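Local coordinates for nicotinate phosphoribosyltransferase (Vibrio cholerae, PDB 4HL7), which probably catalyses the ATP-assisted joining of nicotinate to phosphoribosyl diphosphate, the step that makes nicotinate ribonucleotide on the way to NAD, at residues Thr133-Met136 against Ala137-Glu141; Gln204-Pro207 against Gln208-Gly212; Phe347-Gly350 against Thr351-Asn355. All coordinates share one frame; numbering follows the deposited sequence.

Contact 1 of 3, residues Thr133-Met136 against Ala137-Glu141; sequences TLVM and AIVSE
T133, L134, V135 and M136 each give their carbonyl to the backbone N-H four residues on, at A137, I138, V139 and S140, so this is plain alpha-helix, although its four bonds are not equally straight. V139 N reaches V135 O at 2.9 Å with an N-H...O angle of 173°, and S140 N to M136 O is nearly as straight. The bond from A137 N to T133 O is more bent, at 151°, with the donor lifted well above the carbonyl plane. Along this ladder, V135 and V139 form the apolar pair: CG1 of V135 meets CG2 of V139 at 4.3 Å, one methyl against another a turn further on. V139 has CG1 anti to its backbone nitrogen (chi1 178°), which leaves CG2 on the N side, close enough to graze V135 O at 3.4 Å. I138 leans back over the preceding turn in a similar way, with CG1 3.1 Å from L134 O and CD1 3.3 Å from that same oxygen. All this lies in helix 131-147, packed against the antiparallel sheet that strand 38-46 of the N-terminal domain forms with strand 372-380 from late in the chain. M136, modelled as selenomethionine, turns its bent chain to the sheet and touches L43 on strand 38-46 together with I373 and I375 on strand 372-380; V139 joins it there through V45 and I373. Helix 52-64 is met by V135 on I62, V139 on I58 and I138 on E61. The buried polar ends find partners too: S140 OG bonds to R189 O, while the carboxylate of E141 splits its work, OE1 in a salt bridge with R145 and OE2 accepting from S192 N.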
# COMPACT_ATOMS: atom_id res chain seq x y z
N THR A 133 0.96 -3.81 7.11
CA THR A 133 -0.32 -3.08 7.27
C THR A 133 -0.90 -3.32 8.64
O THR A 133 -1.73 -2.54 9.07
CB THR A 133 -1.39 -3.31 6.15
OG1 THR A 133 -2.00 -4.60 6.25
CG2 THR A 133 -0.78 -3.05 4.75
N LEU A 134 -0.58 -4.47 9.26
CA LEU A 134 -1.08 -4.74 10.61
C LEU A 134 -0.45 -3.74 11.58
O LEU A 134 -1.13 -3.19 12.46
CB LEU A 134 -0.74 -6.18 11.07
CG LEU A 134 -1.28 -7.27 10.16
CD1 LEU A 134 -0.72 -8.65 10.56
CD2 LEU A 134 -2.80 -7.23 10.10
N VAL A 135 0.86 -3.55 11.45
CA VAL A 135 1.56 -2.62 12.33
C VAL A 135 1.07 -1.20 12.05
O VAL A 135 0.80 -0.46 12.96
CB VAL A 135 3.12 -2.73 12.21
CG1 VAL A 135 3.82 -1.63 13.04
CG2 VAL A 135 3.61 -4.12 12.67
N MSE A 136 0.91 -0.84 10.78
CA MSE A 136 0.45 0.57 10.47
C MSE A 136 -0.91 0.80 11.03
O MSE A 136 -1.13 1.82 11.64
CB MSE A 136 0.54 0.83 8.95
CG MSE A 136 2.00 0.87 8.61
SE MSE A 136 2.12 1.01 6.64
CE MSE A 136 1.49 2.88 6.47
N ALA A 137 -1.81 -0.21 10.93
CA ALA A 137 -3.22 -0.10 11.41
C ALA A 137 -3.30 0.00 12.91
O ALA A 137 -4.16 0.73 13.48
CB ALA A 137 -4.09 -1.25 10.91
N ILE A 138 -2.38 -0.72 13.56
CA ILE A 138 -2.28 -0.71 15.00
C ILE A 138 -1.79 0.67 15.45
O ILE A 138 -2.38 1.25 16.33
CB ILE A 138 -1.28 -1.81 15.47
CG1 ILE A 138 -1.99 -3.19 15.47
CG2 ILE A 138 -0.73 -1.46 16.88
CD1 ILE A 138 -0.98 -4.36 15.50
N VAL A 139 -0.70 1.16 14.88
CA VAL A 139 -0.18 2.48 15.32
C VAL A 139 -1.22 3.58 15.08
O VAL A 139 -1.46 4.38 15.95
CB VAL A 139 1.15 2.87 14.64
CG1 VAL A 139 1.62 4.26 15.10
CG2 VAL A 139 2.25 1.85 14.99
N SER A 140 -1.83 3.57 13.89
CA SER A 140 -2.96 4.49 13.62
C SER A 140 -4.05 4.45 14.64
O SER A 140 -4.39 5.51 15.23
CB SER A 140 -3.52 4.29 12.19
OG SER A 140 -4.41 5.37 11.90
N GLU A 141 -4.60 3.26 14.89
CA GLU A 141 -5.74 3.13 15.80
C GLU A 141 -5.42 3.37 17.29
O GLU A 141 -6.29 3.86 18.03
CB GLU A 141 -6.46 1.79 15.61
CG GLU A 141 -7.69 1.73 16.52
CD GLU A 141 -8.71 0.70 16.15
OE1 GLU A 141 -9.59 0.45 17.01
OE2 GLU A 141 -8.64 0.12 15.05

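Contact 2 of 3, residues Gln204-Pro207 against Gln208-Gly212; sequences QEIP and QWVLG
I206 lays its CG2 methyl obliquely against the six-membered part of the W209 indole, 3.6 Å from CE3 and 3.8 Å from CZ3, while the amide of the neighbouring Q208 covers one face of the ring, its NE2 standing 3.6 Å above the plane over the ring centre. Q208 gets there by doubling back: CG is tucked between its backbone N and carbonyl carbon (chi1 69°) and the chain bends again at chi2. The other end of that amide, OE1, sits over the I206-P207 peptide, 3.3 Å from P207 N; the proline nitrogen carries no hydrogen, so this is plain contact. I206 also reaches V210, the two side chains crossing at about a right angle with CG1 4.0 Å from V210 CG2. The backbone underneath is the exit from helix 192-205 and the entry to strand 210-213, the return leg of a beta-alpha-beta unit that starts from strand 181-183 in the alpha/beta barrel domain. It makes two overlapping type I turns. W209 N donates to I206 O at 2.8 Å, arriving above the carbonyl plane, and V210 N follows with a weak bond to P207 O at 3.3 Å. I206 is the buried member, resting on L181 and on L164 of helix 155-174. The indole leans on K168 and I171 of that same helix, and K168 NZ also bonds to E205 O at the last turn of helix 192-205.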
# COMPACT_ATOMS: atom_id res chain seq x y z
N GLN A 204 -23.58 0.41 0.21
CA GLN A 204 -24.97 0.83 0.18
C GLN A 204 -25.26 1.99 -0.79
O GLN A 204 -26.28 1.99 -1.46
CB GLN A 204 -25.45 1.11 1.59
CG GLN A 204 -26.79 1.84 1.63
CD GLN A 204 -26.93 2.63 2.91
OE1 GLN A 204 -27.06 2.04 3.99
NE2 GLN A 204 -26.87 3.97 2.81
N GLU A 205 -24.34 2.95 -0.90
CA GLU A 205 -24.59 4.20 -1.60
C GLU A 205 -24.14 4.18 -3.06
O GLU A 205 -24.84 4.75 -3.92
CB GLU A 205 -23.92 5.39 -0.88
CG GLU A 205 -24.50 5.67 0.46
CD GLU A 205 -25.94 6.15 0.34
OE1 GLU A 205 -26.21 7.07 -0.49
OE2 GLU A 205 -26.78 5.64 1.08
N ILE A 206 -22.99 3.56 -3.35
CA ILE A 206 -22.41 3.65 -4.72
C ILE A 206 -21.90 2.28 -5.20
O ILE A 206 -20.82 2.16 -5.79
CB ILE A 206 -21.28 4.73 -4.85
CG1 ILE A 206 -20.14 4.45 -3.89
CG2 ILE A 206 -21.82 6.14 -4.62
CD1 ILE A 206 -18.86 5.15 -4.33
N PRO A 207 -22.71 1.23 -4.97
CA PRO A 207 -22.25 -0.13 -5.33
C PRO A 207 -21.79 -0.25 -6.79
O PRO A 207 -20.87 -1.04 -7.12
CB PRO A 207 -23.49 -0.99 -5.11
CG PRO A 207 -24.64 -0.04 -5.18
CD PRO A 207 -24.11 1.22 -4.51
N GLN A 208 -22.41 0.53 -7.66
CA GLN A 208 -22.15 0.44 -9.09
C GLN A 208 -20.78 0.99 -9.44
O GLN A 208 -20.28 0.75 -10.53
CB GLN A 208 -23.21 1.23 -9.88
CG GLN A 208 -23.12 2.75 -9.68
CD GLN A 208 -23.96 3.29 -8.53
OE1 GLN A 208 -24.23 2.60 -7.55
NE2 GLN A 208 -24.36 4.55 -8.63
N TRP A 209 -20.18 1.76 -8.53
CA TRP A 209 -18.87 2.32 -8.74
C TRP A 209 -17.76 1.72 -7.92
O TRP A 209 -16.63 2.12 -8.08
CB TRP A 209 -18.87 3.80 -8.54
CG TRP A 209 -19.81 4.50 -9.47
CD1 TRP A 209 -20.07 4.19 -10.81
CD2 TRP A 209 -20.61 5.68 -9.17
NE1 TRP A 209 -20.99 5.07 -11.32
CE2 TRP A 209 -21.33 6.00 -10.39
CE3 TRP A 209 -20.78 6.48 -8.06
CZ2 TRP A 209 -22.23 7.06 -10.45
CZ3 TRP A 209 -21.67 7.57 -8.14
CH2 TRP A 209 -22.37 7.85 -9.31
N VAL A 210 -18.04 0.73 -7.09
CA VAL A 210 -17.00 0.15 -6.25
C VAL A 210 -16.40 -1.07 -6.98
O VAL A 210 -17.08 -2.07 -7.18
CB VAL A 210 -17.59 -0.24 -4.86
CG1 VAL A 210 -16.59 -1.09 -4.05
CG2 VAL A 210 -18.03 1.02 -4.08
N LEU A 211 -15.14 -0.97 -7.44
CA LEU A 211 -14.48 -2.11 -8.09
C LEU A 211 -14.18 -3.19 -7.06
O LEU A 211 -14.39 -4.40 -7.31
CB LEU A 211 -13.21 -1.65 -8.83
CG LEU A 211 -12.35 -2.75 -9.45
CD1 LEU A 211 -13.22 -3.38 -10.57
CD2 LEU A 211 -11.04 -2.13 -9.93
N GLY A 212 -13.79 -2.76 -5.86
CA GLY A 212 -13.54 -3.71 -4.75
C GLY A 212 -12.75 -3.03 -3.63
O GLY A 212 -12.75 -1.80 -3.50

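Contact 3 of 3, residues Phe347-Gly350 against Thr351-Asn355; sequences FGIG and TFLTN. With SO4 (sulfate ion), chain C.
I349 and L353 bring the apolar part together: the CG2 methyl of I349 lies 3.9 Å from L353 CG, their side chains crossing at about a right angle, and the same methyl is 3.6 Å from F352 CB. I349 and F352 point the same way, side by side, with the methyl oblique to the phenyl ring. That ring is further fixed by an edge-to-face contact with F329 and a cation-pi contact with K163, whose NZ also bonds to F352 O. Among the backbone bonds, G350 O does double duty. L353 N reaches it at 2.8 Å through a bent bond and T354 N at 3.2 Å through a straighter one (162°), the two donors coming from opposite faces of the carbonyl plane. G350 is thus the N-cap residue of the short helix 351-354, and T354 OG1 turns to G185 O. The third group of bonds holds a sulfate ion, probably picked up from the crystallisation liquor. G350 N gives its hydrogen to O1 at 2.8 Å and T351 N to O2 at 3.0 Å. T351 OG1 adds a second bond to O2, at 3.1 Å; chi1 of -55° sets the hydroxyl beside the backbone N, so that both donors of the threonine face one oxygen. With no side chain on G350, O2 can lie close over its CA. The positive end of the helix dipole would favour an anion here. A glycine at the C-terminal end of a barrel strand, followed by a short helix, with the N-H groups of the cap glycine and of the first helical residue binding an oxyanion, is the phosphate-binding arrangement of many alpha/beta barrels, consistent with a place for the phosphate of the ribonucleotide.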
# COMPACT_ATOMS: atom_id res chain seq x y z
N PHE A 347 -9.68 4.30 -9.14
CA PHE A 347 -8.96 5.15 -8.16
C PHE A 347 -8.77 4.42 -6.85
O PHE A 347 -9.73 4.06 -6.23
CB PHE A 347 -9.79 6.42 -7.95
CG PHE A 347 -9.96 7.17 -9.26
CD1 PHE A 347 -11.11 7.00 -10.05
CD2 PHE A 347 -8.89 7.91 -9.77
CE1 PHE A 347 -11.19 7.62 -11.33
CE2 PHE A 347 -9.00 8.52 -11.04
CZ PHE A 347 -10.14 8.36 -11.80
N GLY A 348 -7.51 4.15 -6.49
CA GLY A 348 -7.21 3.48 -5.25
C GLY A 348 -7.06 4.53 -4.18
O GLY A 348 -6.04 5.22 -4.13
N ILE A 349 -8.07 4.65 -3.32
CA ILE A 349 -8.10 5.72 -2.30
C ILE A 349 -8.01 5.18 -0.85
O ILE A 349 -8.67 4.19 -0.51
CB ILE A 349 -9.33 6.57 -2.47
CG1 ILE A 349 -9.41 7.03 -3.95
CG2 ILE A 349 -9.27 7.74 -1.49
CD1 ILE A 349 -10.52 8.07 -4.25
N GLY A 350 -7.14 5.80 -0.06
CA GLY A 350 -6.86 5.31 1.29
C GLY A 350 -7.41 6.31 2.30
O GLY A 350 -8.59 6.31 2.60
N THR A 351 -6.53 7.19 2.76
CA THR A 351 -6.78 8.16 3.80
C THR A 351 -8.08 8.94 3.62
O THR A 351 -8.83 9.11 4.56
CB THR A 351 -5.56 9.14 3.84
OG1 THR A 351 -4.35 8.34 4.02
CG2 THR A 351 -5.65 10.04 4.95
N PHE A 352 -8.33 9.41 2.39
CA PHE A 352 -9.50 10.25 2.11
C PHE A 352 -10.77 9.50 2.44
O PHE A 352 -11.77 10.11 2.82
CB PHE A 352 -9.49 10.67 0.66
CG PHE A 352 -10.72 11.39 0.20
CD1 PHE A 352 -11.73 10.70 -0.45
CD2 PHE A 352 -10.85 12.79 0.35
CE1 PHE A 352 -12.85 11.36 -0.93
CE2 PHE A 352 -11.98 13.45 -0.14
CZ PHE A 352 -12.97 12.72 -0.80
N LEU A 353 -10.73 8.17 2.34
CA LEU A 353 -11.90 7.35 2.71
C LEU A 353 -11.98 7.01 4.20
O LEU A 353 -13.04 7.23 4.81
CB LEU A 353 -12.01 6.03 1.87
CG LEU A 353 -12.31 6.20 0.37
CD1 LEU A 353 -12.26 4.85 -0.34
CD2 LEU A 353 -13.67 6.90 0.17
N THR A 354 -10.89 6.43 4.75
CA THR A 354 -10.93 5.79 6.10
C THR A 354 -10.33 6.59 7.22
O THR A 354 -10.30 6.14 8.40
CB THR A 354 -10.23 4.40 6.05
OG1 THR A 354 -8.85 4.58 5.73
CG2 THR A 354 -10.91 3.46 5.06
N ASN A 355 -9.87 7.81 6.92
CA ASN A 355 -9.32 8.65 7.99
C ASN A 355 -9.45 10.13 7.67
O ASN A 355 -8.45 10.86 7.60
CB ASN A 355 -7.84 8.28 8.18
CG ASN A 355 -7.35 8.61 9.59
OD1 ASN A 355 -7.96 9.38 10.31
ND2 ASN A 355 -6.24 8.03 9.97
S SO4 C . -3.81 7.42 0.16
O1 SO4 C . -5.10 7.59 -0.60
O2 SO4 C . -3.91 6.61 1.44
O3 SO4 C . -2.78 6.95 -0.79
O4 SO4 C . -3.35 8.71 0.76

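Contact 1 is fully buried and belongs to the N-terminal domain, contact 2 lies at the surface, and contact 3, partly buried, is nearest the chain centre. Contacts 2 and 3 serve the same parallel sheet: strands 210-213 and 344-349 flank strand 181-183, one on either side, yet the contacts stay about 7 Å apart at their nearest atoms. Contact 1 meets contact 3 across the domains, where S140 OG packs against N355 ND2 at 3.8 Å. Chemistry follows place: regular helix bonds and aliphatic packing in contact 1, tight turns with an indole and an amide in contact 2, and main-chain N-H groups turned to an anion in contact 3.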